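EAL/GGDEF domain protein (Methylococcus capsulatus, PDB 3ICL) belongs to the GGDEF family, whose domain is an alpha/beta fold related to nucleotide cyclases. Local coordinates at residues L36-F41 against D80-L85. The protein carries 1 engineered substitution. Sequence-based numbering, arbitrary orientation.
Sequences LDVDNF and DKFTIL. Engineered in segment 80-85: Lys81 (natural residue Glu). With SO4 (sulfate ion), chain C.
Leu36 and Phe82 form an antiparallel hydrogen-bonded pair, Leu36 N donating to Phe82 O at 2.8 Å with an N-H...O angle of 168° and Phe82 N returning a bond to Leu36 O, where the central strand 32-38 and its neighbour 81-86 of the GGDEF-domain sheet run side by side. Beyond the non-hydrogen-bonded pair Asp37-Lys81, Val38 N reaches Asp80 O at 3.2 Å, so the ladder extends to the residue just before strand 81-86. Sequence and topology both place Asp80, within Gly-Gly-Asp-Lys, in the family's signature turn between strands 73-77 and 81-86; Lys81 is an engineered replacement of the native Glu.

On the face carrying Leu36, Phe82 and Ile84, the side chains pack apolar against Ile64 of helix 50-67. Leu36 CD2 and Val38 CG2 both meet the Phe82 ring at its edge, near the ring plane, the former 3.9 Å from Phe82 CD2, while Ile84 CD1 touches Leu36 CB.

Asp37 and Lys81 lie side by side on the other face, where both touch Met146 of helix 135-152. Bends at chi2 and chi3 lay the lysine chain alongside the carboxylate, with Lys81 CD 3.5 Å from Asp37 OD1, and turn its ammonium back to Asp80 OD1, forming a salt bridge. The ammonium thus lies between Asp80 OD1 and a sulfate ion that Tyr147 and Lys150 also bind.

At the end of the type I turn from Val38 to Phe41, the Phe41 ring and Asp80 carboxylate planes stand 70° apart; Asp80 CB approaches Phe41 CD2 obliquely at 3.6 Å. At the sulfate, Lys81 NZ donates to O1 at 2.8 Å and more weakly to O2.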
loop_
_atom_site.group_PDB
_atom_site.type_symbol
_atom_site.label_atom_id
_atom_site.label_comp_id
_atom_site.label_asym_id
_atom_site.label_seq_id
_atom_site.Cartn_x
_atom_site.Cartn_y
_atom_site.Cartn_z
ATOM N N LEU A 36 0.330 -1.971 2.393
ATOM C CA LEU A 36 -0.827 -1.494 3.137
ATOM C C LEU A 36 -1.837 -2.583 3.447
ATOM O O LEU A 36 -2.131 -3.441 2.615
ATOM C CB LEU A 36 -1.489 -0.363 2.351
ATOM C CG LEU A 36 -2.685 0.380 2.942
ATOM C CD1 LEU A 36 -2.758 1.761 2.301
ATOM C CD2 LEU A 36 -3.964 -0.397 2.704
ATOM N N ASP A 37 -2.379 -2.527 4.657
ATOM C CA ASP A 37 -3.353 -3.509 5.106
ATOM C C ASP A 37 -4.625 -2.794 5.526
ATOM O O ASP A 37 -4.572 -1.813 6.273
ATOM C CB ASP A 37 -2.792 -4.264 6.314
ATOM C CG ASP A 37 -3.649 -5.435 6.731
ATOM O OD1 ASP A 37 -4.826 -5.519 6.314
ATOM O OD2 ASP A 37 -3.137 -6.279 7.496
ATOM N N VAL A 38 -5.762 -3.260 5.022
ATOM C CA VAL A 38 -7.034 -2.685 5.436
ATOM C C VAL A 38 -7.357 -3.587 6.614
ATOM O O VAL A 38 -7.929 -4.668 6.459
ATOM C CB VAL A 38 -8.110 -2.796 4.346
ATOM C CG1 VAL A 38 -9.421 -2.213 4.849
ATOM C CG2 VAL A 38 -7.659 -2.040 3.103
ATOM N N ASP A 39 -6.940 -3.136 7.792
ATOM C CA ASP A 39 -7.100 -3.888 9.027
ATOM C C ASP A 39 -8.475 -4.444 9.357
ATOM O O ASP A 39 -8.584 -5.595 9.776
ATOM C CB ASP A 39 -6.611 -3.055 10.218
ATOM C CG ASP A 39 -5.146 -2.661 10.100
ATOM O OD1 ASP A 39 -4.389 -3.349 9.380
ATOM O OD2 ASP A 39 -4.749 -1.665 10.743
ATOM N N ASN A 40 -9.525 -3.647 9.179
ATOM C CA ASN A 40 -10.865 -4.116 9.525
ATOM C C ASN A 40 -11.719 -4.565 8.339
ATOM O O ASN A 40 -12.943 -4.655 8.440
ATOM C CB ASN A 40 -11.594 -3.025 10.332
ATOM C CG ASN A 40 -11.839 -1.761 9.528
ATOM O OD1 ASN A 40 -11.167 -1.503 8.528
ATOM N ND2 ASN A 40 -12.797 -0.956 9.975
ATOM N N PHE A 41 -11.074 -4.879 7.224
ATOM C CA PHE A 41 -11.816 -5.297 6.048
ATOM C C PHE A 41 -12.661 -6.555 6.226
ATOM O O PHE A 41 -13.812 -6.589 5.807
ATOM C CB PHE A 41 -10.882 -5.508 4.858
ATOM C CG PHE A 41 -11.611 -5.854 3.595
ATOM C CD1 PHE A 41 -12.278 -4.871 2.873
ATOM C CD2 PHE A 41 -11.673 -7.170 3.152
ATOM C CE1 PHE A 41 -13.000 -5.189 1.723
ATOM C CE2 PHE A 41 -12.395 -7.503 1.998
ATOM C CZ PHE A 41 -13.060 -6.505 1.284
ATOM N N ASP A 80 -7.106 -8.254 0.877
ATOM C CA ASP A 80 -7.263 -6.900 1.387
ATOM C C ASP A 80 -5.986 -6.110 1.688
ATOM O O ASP A 80 -5.999 -5.209 2.523
ATOM C CB ASP A 80 -8.164 -6.920 2.628
ATOM C CG ASP A 80 -7.588 -7.743 3.759
ATOM O OD1 ASP A 80 -6.507 -8.341 3.578
ATOM O OD2 ASP A 80 -8.221 -7.796 4.834
ATOM N N LYS A 81 -4.890 -6.444 1.011
ATOM C CA LYS A 81 -3.636 -5.717 1.187
ATOM C C LYS A 81 -3.272 -5.103 -0.160
ATOM O O LYS A 81 -3.773 -5.524 -1.201
ATOM C CB LYS A 81 -2.508 -6.641 1.646
ATOM C CG LYS A 81 -2.318 -6.731 3.154
ATOM C CD LYS A 81 -3.399 -7.558 3.828
ATOM C CE LYS A 81 -3.287 -9.025 3.451
ATOM N NZ LYS A 81 -4.324 -9.836 4.137
ATOM N N PHE A 82 -2.412 -4.095 -0.132
ATOM C CA PHE A 82 -1.975 -3.424 -1.351
ATOM C C PHE A 82 -0.464 -3.205 -1.300
ATOM O O PHE A 82 0.075 -2.797 -0.268
ATOM C CB PHE A 82 -2.670 -2.064 -1.489
ATOM C CG PHE A 82 -4.155 -2.152 -1.708
ATOM C CD1 PHE A 82 -4.678 -2.281 -2.990
ATOM C CD2 PHE A 82 -5.034 -2.108 -0.629
ATOM C CE1 PHE A 82 -6.055 -2.366 -3.195
ATOM C CE2 PHE A 82 -6.413 -2.190 -0.828
ATOM C CZ PHE A 82 -6.920 -2.321 -2.111
ATOM N N THR A 83 0.218 -3.501 -2.400
ATOM C CA THR A 83 1.657 -3.272 -2.465
ATOM C C THR A 83 1.818 -2.002 -3.278
ATOM O O THR A 83 1.330 -1.900 -4.403
ATOM C CB THR A 83 2.417 -4.414 -3.153
ATOM O OG1 THR A 83 1.788 -4.722 -4.399
ATOM C CG2 THR A 83 2.447 -5.651 -2.248
ATOM N N ILE A 84 2.500 -1.034 -2.690
ATOM C CA ILE A 84 2.699 0.258 -3.316
ATOM C C ILE A 84 4.167 0.513 -3.641
ATOM O O ILE A 84 5.018 0.533 -2.755
ATOM C CB ILE A 84 2.158 1.349 -2.370
ATOM C CG1 ILE A 84 0.662 1.106 -2.157
ATOM C CG2 ILE A 84 2.455 2.734 -2.920
ATOM C CD1 ILE A 84 0.121 1.646 -0.851
ATOM N N LEU A 85 4.452 0.706 -4.919
ATOM C CA LEU A 85 5.808 0.965 -5.379
ATOM C C LEU A 85 6.036 2.444 -5.647
ATOM O O LEU A 85 5.340 3.047 -6.462
ATOM C CB LEU A 85 6.085 0.172 -6.663
ATOM C CG LEU A 85 7.264 0.595 -7.547
ATOM C CD1 LEU A 85 8.577 0.560 -6.767
ATOM C CD2 LEU A 85 7.330 -0.338 -8.752
HETATM S S SO4 C . -4.391 -10.138 7.612
HETATM O O1 SO4 C . -3.309 -10.376 6.638
HETATM O O2 SO4 C . -5.682 -10.526 7.007
HETATM O O3 SO4 C . -4.148 -10.946 8.823
HETATM O O4 SO4 C . -4.432 -8.705 7.970
#